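Local structure of glycoside hydrolase family 16 protein (Bacteroides ovatus, 7KR6) at residues Lys105-Arg110 and Phe232-Asn237; Lys163-Ala168 and Val215-Phe220; Thr167-Gly172 and Glu179-Lys184. The protein is a family 16 endo-glucanase that probably hydrolyses O-glycosidic bonds in mixed-linkage beta-glucans. The protein carries 1 engineered substitution. All blocks are in the same frame, centred on the assembly; numbering follows the deposited sequence.

Following the chain from the N terminus, residues 105-110 come first, and their partner in interaction 1, residues 232-237, arrives only after a long, strand-rich excursion that holds the other two contacts. Interactions 2 and 3 both start on strand 164-171 and share Thr-167 and Ala-168. Interaction 3 closes first, through a six-residue loop to residues 179-184; interaction 2 closes later, when residues 215-220 come to lie over the same strand. The loops nest and none cross. Interactions 2 and 3 touch through Tyr-183, which packs on Phe-217 and His-218, with centres about 11 Å apart. Interactions 1 and 3 pair neighbouring strands edge to edge, whereas interaction 2 packs strands across the sandwich interior.

Interaction 1: residues Lys105-Arg110 and Phe232-Asn237; sequences KSFKYR and FYILFN
Phe-107 and Phe-232 face each other as an antiparallel hydrogen-bonded pair where strand 93-107 runs beside the start of strand 232-240, in the jelly-roll beta sandwich of glycoside hydrolase family 16. Phe-107 N donates to Phe-232 O at 3.1 Å, and Phe-232 N returns a straighter bond to Phe-107 O at 2.9 Å (165° at the hydrogen). Both rings leave the strands on the same face, but they part company. CG of Phe-107 lies between its own backbone N and carbonyl carbon (chi1 70°), which swings the ring back across the neighbouring strand; its CD1 comes 3.5 Å from Phe-232 O. Farther along that rim, Ile-234 CG1 meets Phe-107 CE1 at 4.1 Å, near the ring plane, with the two side chains crossing at about a right angle. The ring of Phe-232 instead turns away from residues 105-110 and meets the indole of Trp-203 nearly perpendicularly. Ile-112 and Ile-271 pack against both Phe-107 and Ile-234, placing this apolar patch in the interior of the sandwich. On the opposite face are Ser-106 and Tyr-233. Tyr-233 leads its phenol away toward the glycan side, and CB is the side-chain atom left near the other segment, 3.5 Å from Lys-105 O. Ser-106 OG is held by Asp-134 OD2, while the serine backbone lies against the neighbouring strand: its CA makes a C-H...O contact with Phe-232 O at 3.2 Å, the carbonyl oxygen that also accepts the Phe-107 N-H.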
loop_
_atom_site.group_PDB
_atom_site.type_symbol
_atom_site.label_atom_id
_atom_site.label_comp_id
_atom_site.label_asym_id
_atom_site.label_seq_id
_atom_site.Cartn_x
_atom_site.Cartn_y
_atom_site.Cartn_z
ATOM N N LYS A 105 -9.671 27.103 7.205
ATOM C CA LYS A 105 -8.837 27.426 6.038
ATOM C C LYS A 105 -8.917 26.224 5.107
ATOM O O LYS A 105 -8.416 25.121 5.463
ATOM C CB LYS A 105 -7.393 27.697 6.433
ATOM C CG LYS A 105 -6.515 28.271 5.346
ATOM C CD LYS A 105 -6.914 29.650 4.827
ATOM C CE LYS A 105 -7.310 30.584 5.953
ATOM N NZ LYS A 105 -7.415 31.995 5.507
ATOM N N SER A 106 -9.456 26.435 3.933
ATOM C CA SER A 106 -9.570 25.367 2.917
ATOM C C SER A 106 -9.396 25.978 1.531
ATOM O O SER A 106 -9.475 27.204 1.394
ATOM C CB SER A 106 -10.826 24.596 3.053
ATOM O OG SER A 106 -11.980 25.395 2.741
ATOM N N PHE A 107 -9.034 25.158 0.567
ATOM C CA PHE A 107 -8.662 25.655 -0.770
ATOM C C PHE A 107 -8.815 24.532 -1.795
ATOM O O PHE A 107 -8.963 23.388 -1.415
ATOM C CB PHE A 107 -7.253 26.210 -0.756
ATOM C CG PHE A 107 -6.207 25.131 -0.593
ATOM C CD1 PHE A 107 -5.960 24.608 0.672
ATOM C CD2 PHE A 107 -5.483 24.662 -1.676
ATOM C CE1 PHE A 107 -5.036 23.580 0.832
ATOM C CE2 PHE A 107 -4.519 23.680 -1.498
ATOM C CZ PHE A 107 -4.305 23.148 -0.248
ATOM N N LYS A 108 -8.755 24.907 -3.065
ATOM C CA LYS A 108 -8.951 23.988 -4.206
ATOM C C LYS A 108 -7.996 24.439 -5.295
ATOM O O LYS A 108 -7.926 25.671 -5.587
ATOM C CB LYS A 108 -10.427 24.072 -4.637
ATOM C CG LYS A 108 -10.792 23.448 -5.961
ATOM C CD LYS A 108 -12.229 23.694 -6.408
ATOM C CE LYS A 108 -12.489 23.007 -7.736
ATOM N NZ LYS A 108 -13.913 23.059 -8.139
ATOM N N TYR A 109 -7.309 23.495 -5.931
ATOM C CA TYR A 109 -6.484 23.735 -7.129
ATOM C C TYR A 109 -5.449 24.841 -6.884
ATOM O O TYR A 109 -5.328 25.772 -7.728
ATOM C CB TYR A 109 -7.385 24.088 -8.327
ATOM C CG TYR A 109 -8.358 23.058 -8.837
ATOM C CD1 TYR A 109 -8.330 21.702 -8.502
ATOM C CD2 TYR A 109 -9.331 23.446 -9.748
ATOM C CE1 TYR A 109 -9.256 20.790 -9.003
ATOM C CE2 TYR A 109 -10.240 22.543 -10.271
ATOM C CZ TYR A 109 -10.235 21.216 -9.888
ATOM O OH TYR A 109 -11.164 20.350 -10.414
ATOM N N ARG A 110 -4.730 24.792 -5.767
ATOM C CA ARG A 110 -3.572 25.678 -5.534
ATOM C C ARG A 110 -2.419 24.811 -5.058
ATOM O O ARG A 110 -2.676 23.710 -4.551
ATOM C CB ARG A 110 -3.825 26.716 -4.441
ATOM C CG ARG A 110 -5.018 27.624 -4.697
ATOM C CD ARG A 110 -4.833 28.509 -5.891
ATOM N NE ARG A 110 -5.882 29.523 -5.824
ATOM C CZ ARG A 110 -5.727 30.783 -5.404
ATOM N NH1 ARG A 110 -6.774 31.588 -5.380
ATOM N NH2 ARG A 110 -4.545 31.240 -5.020
ATOM N N PHE A 232 -10.345 21.480 0.296
ATOM C CA PHE A 232 -9.697 20.593 1.296
ATOM C C PHE A 232 -9.049 21.472 2.352
ATOM O O PHE A 232 -8.477 22.504 1.988
ATOM C CB PHE A 232 -8.662 19.702 0.606
ATOM C CG PHE A 232 -9.161 18.406 0.030
ATOM C CD1 PHE A 232 -10.123 18.383 -0.975
ATOM C CD2 PHE A 232 -8.640 17.187 0.443
ATOM C CE1 PHE A 232 -10.556 17.178 -1.524
ATOM C CE2 PHE A 232 -9.102 15.996 -0.087
ATOM C CZ PHE A 232 -10.020 15.984 -1.101
ATOM N N TYR A 233 -9.085 21.030 3.605
ATOM C CA TYR A 233 -8.320 21.633 4.716
ATOM C C TYR A 233 -7.070 20.802 5.037
ATOM O O TYR A 233 -6.851 19.728 4.449
ATOM C CB TYR A 233 -9.214 21.731 5.941
ATOM C CG TYR A 233 -9.712 20.434 6.518
ATOM C CD1 TYR A 233 -8.966 19.717 7.463
ATOM C CD2 TYR A 233 -10.920 19.889 6.151
ATOM C CE1 TYR A 233 -9.434 18.549 8.042
ATOM C CE2 TYR A 233 -11.397 18.727 6.723
ATOM C CZ TYR A 233 -10.641 18.024 7.655
ATOM O OH TYR A 233 -11.111 16.893 8.229
ATOM N N ILE A 234 -6.269 21.362 5.915
ATOM C CA ILE A 234 -4.869 20.906 6.162
ATOM C C ILE A 234 -4.792 20.247 7.515
ATOM O O ILE A 234 -5.431 20.713 8.486
ATOM C CB ILE A 234 -3.892 22.086 6.032
ATOM C CG1 ILE A 234 -4.021 22.805 4.701
ATOM C CG2 ILE A 234 -2.454 21.641 6.275
ATOM C CD1 ILE A 234 -3.516 24.243 4.695
ATOM N N LEU A 235 -3.990 19.186 7.592
ATOM C CA LEU A 235 -3.675 18.525 8.857
ATOM C C LEU A 235 -2.180 18.282 8.969
ATOM O O LEU A 235 -1.504 18.077 7.938
ATOM C CB LEU A 235 -4.368 17.175 9.029
ATOM C CG LEU A 235 -5.886 17.178 8.875
ATOM C CD1 LEU A 235 -6.290 16.759 7.480
ATOM C CD2 LEU A 235 -6.501 16.282 9.902
ATOM N N PHE A 236 -1.715 18.340 10.225
ATOM C CA PHE A 236 -0.356 17.872 10.633
ATOM C C PHE A 236 -0.503 17.020 11.877
ATOM O O PHE A 236 -1.263 17.368 12.793
ATOM C CB PHE A 236 0.601 19.018 10.968
ATOM C CG PHE A 236 0.941 19.965 9.842
ATOM C CD1 PHE A 236 1.937 19.709 8.921
ATOM C CD2 PHE A 236 0.261 21.172 9.759
ATOM C CE1 PHE A 236 2.258 20.638 7.937
ATOM C CE2 PHE A 236 0.528 22.063 8.736
ATOM C CZ PHE A 236 1.532 21.803 7.831
ATOM N N ASN A 237 0.264 15.936 11.968
ATOM C CA ASN A 237 0.198 15.114 13.210
ATOM C C ASN A 237 1.472 14.307 13.337
ATOM O O ASN A 237 2.180 14.105 12.318
ATOM C CB ASN A 237 -0.985 14.151 13.229
ATOM C CG ASN A 237 -0.824 13.059 12.202
ATOM O OD1 ASN A 237 -0.834 13.326 10.981
ATOM N ND2 ASN A 237 -0.405 11.879 12.662
#

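Interaction 2: residues Lys163-Ala168 and Val215-Phe220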
loop_
_atom_site.group_PDB
_atom_site.type_symbol
_atom_site.label_atom_id
_atom_site.label_comp_id
_atom_site.label_asym_id
_atom_site.label_seq_id
_atom_site.Cartn_x
_atom_site.Cartn_y
_atom_site.Cartn_z
ATOM N N LYS A 163 14.785 7.787 4.715
ATOM C CA LYS A 163 14.610 8.213 3.315
ATOM C C LYS A 163 13.249 7.807 2.755
ATOM O O LYS A 163 12.859 8.395 1.727
ATOM C CB LYS A 163 15.712 7.662 2.419
ATOM C CG LYS A 163 17.090 8.184 2.791
ATOM C CD LYS A 163 18.136 7.878 1.771
ATOM C CE LYS A 163 19.542 8.059 2.315
ATOM N NZ LYS A 163 20.517 7.593 1.295
ATOM N N GLN A 164 12.551 6.854 3.360
ATOM C CA GLN A 164 11.366 6.235 2.720
ATOM C C GLN A 164 10.123 7.080 2.987
ATOM O O GLN A 164 9.673 7.186 4.158
ATOM C CB GLN A 164 11.155 4.805 3.185
ATOM C CG GLN A 164 10.048 4.179 2.374
ATOM C CD GLN A 164 9.732 2.800 2.868
ATOM O OE1 GLN A 164 10.565 1.899 2.759
ATOM N NE2 GLN A 164 8.562 2.681 3.454
ATOM N N VAL A 165 9.555 7.604 1.909
ATOM C CA VAL A 165 8.353 8.448 1.991
ATOM C C VAL A 165 7.191 7.695 1.360
ATOM O O VAL A 165 7.357 7.054 0.311
ATOM C CB VAL A 165 8.560 9.791 1.287
ATOM C CG1 VAL A 165 7.286 10.601 1.303
ATOM C CG2 VAL A 165 9.693 10.569 1.922
ATOM N N ASN A 166 6.034 7.874 1.957
ATOM C CA ASN A 166 4.761 7.314 1.486
ATOM C C ASN A 166 3.853 8.480 1.120
ATOM O O ASN A 166 3.828 9.451 1.874
ATOM C CB ASN A 166 4.187 6.436 2.590
ATOM C CG ASN A 166 4.787 5.037 2.521
ATOM O OD1 ASN A 166 5.954 4.795 2.922
ATOM N ND2 ASN A 166 4.007 4.119 1.961
ATOM N N THR A 167 3.204 8.406 -0.002
ATOM C CA THR A 167 2.160 9.389 -0.360
ATOM C C THR A 167 0.935 8.580 -0.801
ATOM O O THR A 167 1.094 7.453 -1.329
ATOM C CB THR A 167 2.703 10.369 -1.390
ATOM O OG1 THR A 167 1.675 11.333 -1.670
ATOM C CG2 THR A 167 3.077 9.681 -2.683
ATOM N N ALA A 168 -0.274 9.098 -0.622
ATOM C CA ALA A 168 -1.472 8.298 -0.841
ATOM C C ALA A 168 -2.685 9.190 -1.089
ATOM O O ALA A 168 -2.705 10.326 -0.593
ATOM C CB ALA A 168 -1.774 7.361 0.292
ATOM N N VAL A 215 12.030 18.520 -5.872
ATOM C CA VAL A 215 12.209 17.393 -6.806
ATOM C C VAL A 215 10.878 16.628 -6.854
ATOM O O VAL A 215 10.435 16.134 -5.783
ATOM C CB VAL A 215 13.394 16.501 -6.395
ATOM C CG1 VAL A 215 13.568 15.332 -7.333
ATOM C CG2 VAL A 215 14.684 17.316 -6.321
ATOM N N LYS A 216 10.294 16.498 -8.022
ATOM C CA LYS A 216 8.982 15.832 -8.163
ATOM C C LYS A 216 9.165 14.369 -7.755
ATOM O O LYS A 216 10.124 13.673 -8.210
ATOM C CB LYS A 216 8.420 16.094 -9.550
ATOM C CG LYS A 216 8.092 17.574 -9.754
ATOM C CD LYS A 216 7.460 17.905 -11.058
ATOM C CE LYS A 216 7.106 19.376 -11.070
ATOM N NZ LYS A 216 6.417 19.720 -12.326
ATOM N N PHE A 217 8.274 13.923 -6.873
ATOM C CA PHE A 217 8.283 12.594 -6.211
ATOM C C PHE A 217 7.239 11.656 -6.818
ATOM O O PHE A 217 7.579 10.513 -7.169
ATOM C CB PHE A 217 8.064 12.781 -4.727
ATOM C CG PHE A 217 8.113 11.529 -3.903
ATOM C CD1 PHE A 217 9.310 10.859 -3.713
ATOM C CD2 PHE A 217 6.951 11.018 -3.326
ATOM C CE1 PHE A 217 9.362 9.733 -2.907
ATOM C CE2 PHE A 217 7.014 9.889 -2.529
ATOM C CZ PHE A 217 8.211 9.248 -2.324
ATOM N N HIS A 218 5.999 12.103 -6.999
ATOM C CA HIS A 218 4.931 11.234 -7.553
ATOM C C HIS A 218 3.762 12.094 -8.047
ATOM O O HIS A 218 3.543 13.169 -7.457
ATOM C CB HIS A 218 4.439 10.219 -6.521
ATOM C CG HIS A 218 3.536 9.217 -7.125
ATOM N ND1 HIS A 218 3.962 8.329 -8.083
ATOM C CD2 HIS A 218 2.238 8.947 -6.909
ATOM C CE1 HIS A 218 2.939 7.566 -8.438
ATOM N NE2 HIS A 218 1.872 7.931 -7.741
ATOM N N THR A 219 3.043 11.600 -9.050
ATOM C CA THR A 219 1.782 12.215 -9.537
ATOM C C THR A 219 0.675 11.145 -9.459
ATOM O O THR A 219 0.863 10.023 -10.001
ATOM C CB THR A 219 1.958 12.770 -10.957
ATOM O OG1 THR A 219 2.970 13.772 -10.938
ATOM C CG2 THR A 219 0.656 13.309 -11.510
ATOM N N PHE A 220 -0.462 11.540 -8.866
ATOM C CA PHE A 220 -1.743 10.816 -8.968
ATOM C C PHE A 220 -2.616 11.516 -10.007
ATOM O O PHE A 220 -2.797 12.732 -9.954
ATOM C CB PHE A 220 -2.461 10.778 -7.623
ATOM C CG PHE A 220 -1.723 10.122 -6.495
ATOM C CD1 PHE A 220 -1.716 8.742 -6.394
ATOM C CD2 PHE A 220 -1.101 10.876 -5.524
ATOM C CE1 PHE A 220 -1.081 8.109 -5.349
ATOM C CE2 PHE A 220 -0.461 10.238 -4.472
ATOM C CZ PHE A 220 -0.480 8.867 -4.380
#
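Phe-217 presents the rim of its ring to strand 164-168: CZ reaches Val-165 CB at 3.7 Å and Val-165 O at 3.5 Å, the oxygen lying near the ring plane. The adjacent rim atom CE2 is 3.9 Å from the methyl CG2 of Thr-167, so one phenyl edge spans two residues that point the same way. Phe-220 and Thr-167 point at each other from opposite directions, the ring offering its edge, with CE2 3.7 Å from Thr-167 OG1, while CZ sits 3.7 Å from Ala-168 CA. The threonine methyl CG2, 4.0 Å from Phe-220 CE2, lies between the two phenyl rings, with His-218 CB beside it. Behind these contacts, His-218 and Phe-220 brace each other, for CD2 of the imidazole stands over the centre of the Phe-220 ring, 3.6 Å above its plane. The strands pack across the interior of the beta sandwich, their axes 8.8 Å apart at closest and crossing at -34°. Phe-217 and His-218 form a classic beta bulge opposite Ile-210, which lets two consecutive side chains both point toward strand 164-168 where a regular strand would send one of them away. Each extends with CG anti to the backbone nitrogen. The same choice for Thr-167 OG1 (chi1 -178°) lets the hydroxyl bond to the carbonyl O of Asp-146, a residue of the glycan pocket, and directs CG2 to the aromatic groups. In the next shell, Tyr-183 stacks on the His-218 ring and meets Phe-217 edge to face, and Gln-181 of the second subunit packs on His-218.

Interaction 3: residues Thr167-Gly172 and Glu179-Lys184. With G2F (2-deoxy-2-fluoro-alpha-D-glucopyranose), chain C.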
loop_
_atom_site.group_PDB
_atom_site.type_symbol
_atom_site.label_atom_id
_atom_site.label_comp_id
_atom_site.label_asym_id
_atom_site.label_seq_id
_atom_site.Cartn_x
_atom_site.Cartn_y
_atom_site.Cartn_z
ATOM N N THR A 167 3.204 8.406 -0.002
ATOM C CA THR A 167 2.160 9.389 -0.360
ATOM C C THR A 167 0.935 8.580 -0.801
ATOM O O THR A 167 1.094 7.453 -1.329
ATOM C CB THR A 167 2.703 10.369 -1.390
ATOM O OG1 THR A 167 1.675 11.333 -1.670
ATOM C CG2 THR A 167 3.077 9.681 -2.683
ATOM N N ALA A 168 -0.274 9.098 -0.622
ATOM C CA ALA A 168 -1.472 8.298 -0.841
ATOM C C ALA A 168 -2.685 9.190 -1.089
ATOM O O ALA A 168 -2.705 10.326 -0.593
ATOM C CB ALA A 168 -1.774 7.361 0.292
ATOM N N ILE A 169 -3.687 8.620 -1.737
ATOM C CA ILE A 169 -5.043 9.216 -1.752
ATOM C C ILE A 169 -6.019 8.143 -1.294
ATOM O O ILE A 169 -5.880 6.954 -1.661
ATOM C CB ILE A 169 -5.437 9.876 -3.102
ATOM C CG1 ILE A 169 -5.267 8.946 -4.312
ATOM C CG2 ILE A 169 -4.689 11.188 -3.312
ATOM C CD1 ILE A 169 -5.829 9.524 -5.612
ATOM N N HIS A 170 -7.029 8.554 -0.543
ATOM C CA HIS A 170 -8.123 7.693 -0.065
ATOM C C HIS A 170 -9.457 8.350 -0.445
ATOM O O HIS A 170 -9.575 9.561 -0.335
ATOM C CB HIS A 170 -8.060 7.518 1.436
ATOM C CG HIS A 170 -6.790 6.951 1.961
ATOM N ND1 HIS A 170 -6.728 5.671 2.493
ATOM C CD2 HIS A 170 -5.568 7.495 2.076
ATOM C CE1 HIS A 170 -5.504 5.468 2.922
ATOM N NE2 HIS A 170 -4.766 6.562 2.689
ATOM N N TYR A 171 -10.424 7.550 -0.843
ATOM C CA TYR A 171 -11.700 8.054 -1.379
ATOM C C TYR A 171 -12.692 6.898 -1.410
ATOM O O TYR A 171 -12.399 5.791 -0.944
ATOM C CB TYR A 171 -11.413 8.722 -2.727
ATOM C CG TYR A 171 -10.727 7.845 -3.736
ATOM C CD1 TYR A 171 -9.350 7.727 -3.747
ATOM C CD2 TYR A 171 -11.436 7.107 -4.686
ATOM C CE1 TYR A 171 -8.701 6.891 -4.638
ATOM C CE2 TYR A 171 -10.805 6.300 -5.615
ATOM C CZ TYR A 171 -9.416 6.182 -5.595
ATOM O OH TYR A 171 -8.786 5.381 -6.532
ATOM N N GLY A 172 -13.903 7.188 -1.875
ATOM C CA GLY A 172 -14.987 6.185 -1.940
ATOM C C GLY A 172 -16.130 6.596 -1.036
ATOM O O GLY A 172 -15.952 7.431 -0.159
ATOM N N GLU A 179 -11.428 3.123 -1.145
ATOM C CA GLU A 179 -10.440 2.909 -2.225
ATOM C C GLU A 179 -9.175 3.646 -1.813
ATOM O O GLU A 179 -9.289 4.753 -1.298
ATOM C CB GLU A 179 -10.966 3.465 -3.551
ATOM C CG GLU A 179 -12.193 2.698 -4.050
ATOM C CD GLU A 179 -12.671 3.230 -5.388
ATOM O OE1 GLU A 179 -11.914 3.302 -6.315
ATOM O OE2 GLU A 179 -13.841 3.645 -5.472
ATOM N N GLN A 180 -8.009 3.117 -2.180
ATOM C CA GLN A 180 -6.741 3.758 -1.810
ATOM C C GLN A 180 -5.773 3.569 -2.972
ATOM O O GLN A 180 -5.720 2.441 -3.525
ATOM C CB GLN A 180 -6.137 3.122 -0.556
ATOM C CG GLN A 180 -4.784 3.702 -0.197
ATOM C CD GLN A 180 -4.111 3.088 1.000
ATOM O OE1 GLN A 180 -3.020 3.529 1.387
ATOM N NE2 GLN A 180 -4.804 2.177 1.657
ATOM N N GLN A 181 -5.052 4.626 -3.297
ATOM C CA GLN A 181 -3.825 4.564 -4.127
ATOM C C GLN A 181 -2.646 4.969 -3.268
ATOM O O GLN A 181 -2.756 5.915 -2.483
ATOM C CB GLN A 181 -3.918 5.462 -5.350
ATOM C CG GLN A 181 -5.009 5.052 -6.323
ATOM C CD GLN A 181 -5.140 6.023 -7.458
ATOM O OE1 GLN A 181 -4.161 6.401 -8.084
ATOM N NE2 GLN A 181 -6.364 6.431 -7.761
ATOM N N TYR A 182 -1.524 4.281 -3.331
ATOM C CA TYR A 182 -0.307 4.860 -2.707
ATOM C C TYR A 182 0.927 4.544 -3.543
ATOM O O TYR A 182 0.914 3.724 -4.467
ATOM C CB TYR A 182 -0.097 4.448 -1.242
ATOM C CG TYR A 182 0.466 3.064 -0.983
ATOM C CD1 TYR A 182 1.764 2.710 -1.333
ATOM C CD2 TYR A 182 -0.271 2.138 -0.272
ATOM C CE1 TYR A 182 2.274 1.452 -1.042
ATOM C CE2 TYR A 182 0.230 0.884 0.052
ATOM C CZ TYR A 182 1.501 0.535 -0.349
ATOM O OH TYR A 182 1.989 -0.696 -0.019
ATOM N N TYR A 183 1.942 5.305 -3.211
ATOM C CA TYR A 183 3.319 5.248 -3.761
ATOM C C TYR A 183 4.271 5.306 -2.577
ATOM O O TYR A 183 4.092 6.118 -1.653
ATOM C CB TYR A 183 3.544 6.321 -4.811
ATOM C CG TYR A 183 4.955 6.480 -5.278
ATOM C CD1 TYR A 183 5.528 5.510 -6.080
ATOM C CD2 TYR A 183 5.770 7.514 -4.854
ATOM C CE1 TYR A 183 6.831 5.605 -6.542
ATOM C CE2 TYR A 183 7.049 7.648 -5.357
ATOM C CZ TYR A 183 7.590 6.698 -6.196
ATOM O OH TYR A 183 8.886 6.795 -6.665
ATOM N N LYS A 184 5.340 4.510 -2.641
ATOM C CA LYS A 184 6.393 4.493 -1.629
ATOM C C LYS A 184 7.716 4.396 -2.364
ATOM O O LYS A 184 7.848 3.565 -3.259
ATOM C CB LYS A 184 6.271 3.270 -0.695
HETATM C C1 G2F C . -4.419 9.074 5.424
HETATM C C2 G2F C . -5.125 8.019 6.203
HETATM C C3 G2F C . -5.402 8.464 7.624
HETATM C C4 G2F C . -4.081 8.793 8.271
HETATM C C5 G2F C . -3.449 9.948 7.432
HETATM C C6 G2F C . -2.147 10.526 7.937
HETATM O O3 G2F C . -6.109 7.449 8.328
HETATM O O4 G2F C . -4.343 9.169 9.669
HETATM O O5 G2F C . -3.228 9.564 6.060
HETATM O O6 G2F C . -1.186 9.437 8.200
HETATM F F2 G2F C . -6.287 7.617 5.476
HETATM O O HOH W 1 -10.231 4.633 -8.534
#
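Strands 164-171 and 179-186 form a beta hairpin, with Ile-169 facing Gln-181 and Tyr-171 facing Glu-179 in hydrogen-bonded antiparallel pairs. On one face of the hairpin lies the glycan pocket. His-170 is sandwiched there: fluorine F2 of the bound 2-fluoroglucose sits 3.3 Å above the centre of one side of the imidazole, and Gln-180 CG packs over the other, 3.9 Å from the ring centroid. Extended alongside the histidine, the Gln-180 amide is tilted 29° from the ring. His-178, just before the second strand, bonds to His-170 ND1 and so restrains the ring's rotation.

The other face is built around Tyr-171. With CG between the backbone N and carbonyl carbon (chi1 56°), its ring leans over the partner strand, taking Glu-179 CB against a face at 3.8 Å from the centroid. Its hydroxyl accepts a nearly straight bond from Gln-181 NE2 (2.9 Å, 169°), and a water 2.6 Å from OH links it to Glu-179 OE1. That carboxylate oxygen also bonds Tyr-183 OH of the second subunit, whose strand continues the sheet. The pair belongs to the sheet that lines the glycan cleft of the family 16 jelly roll.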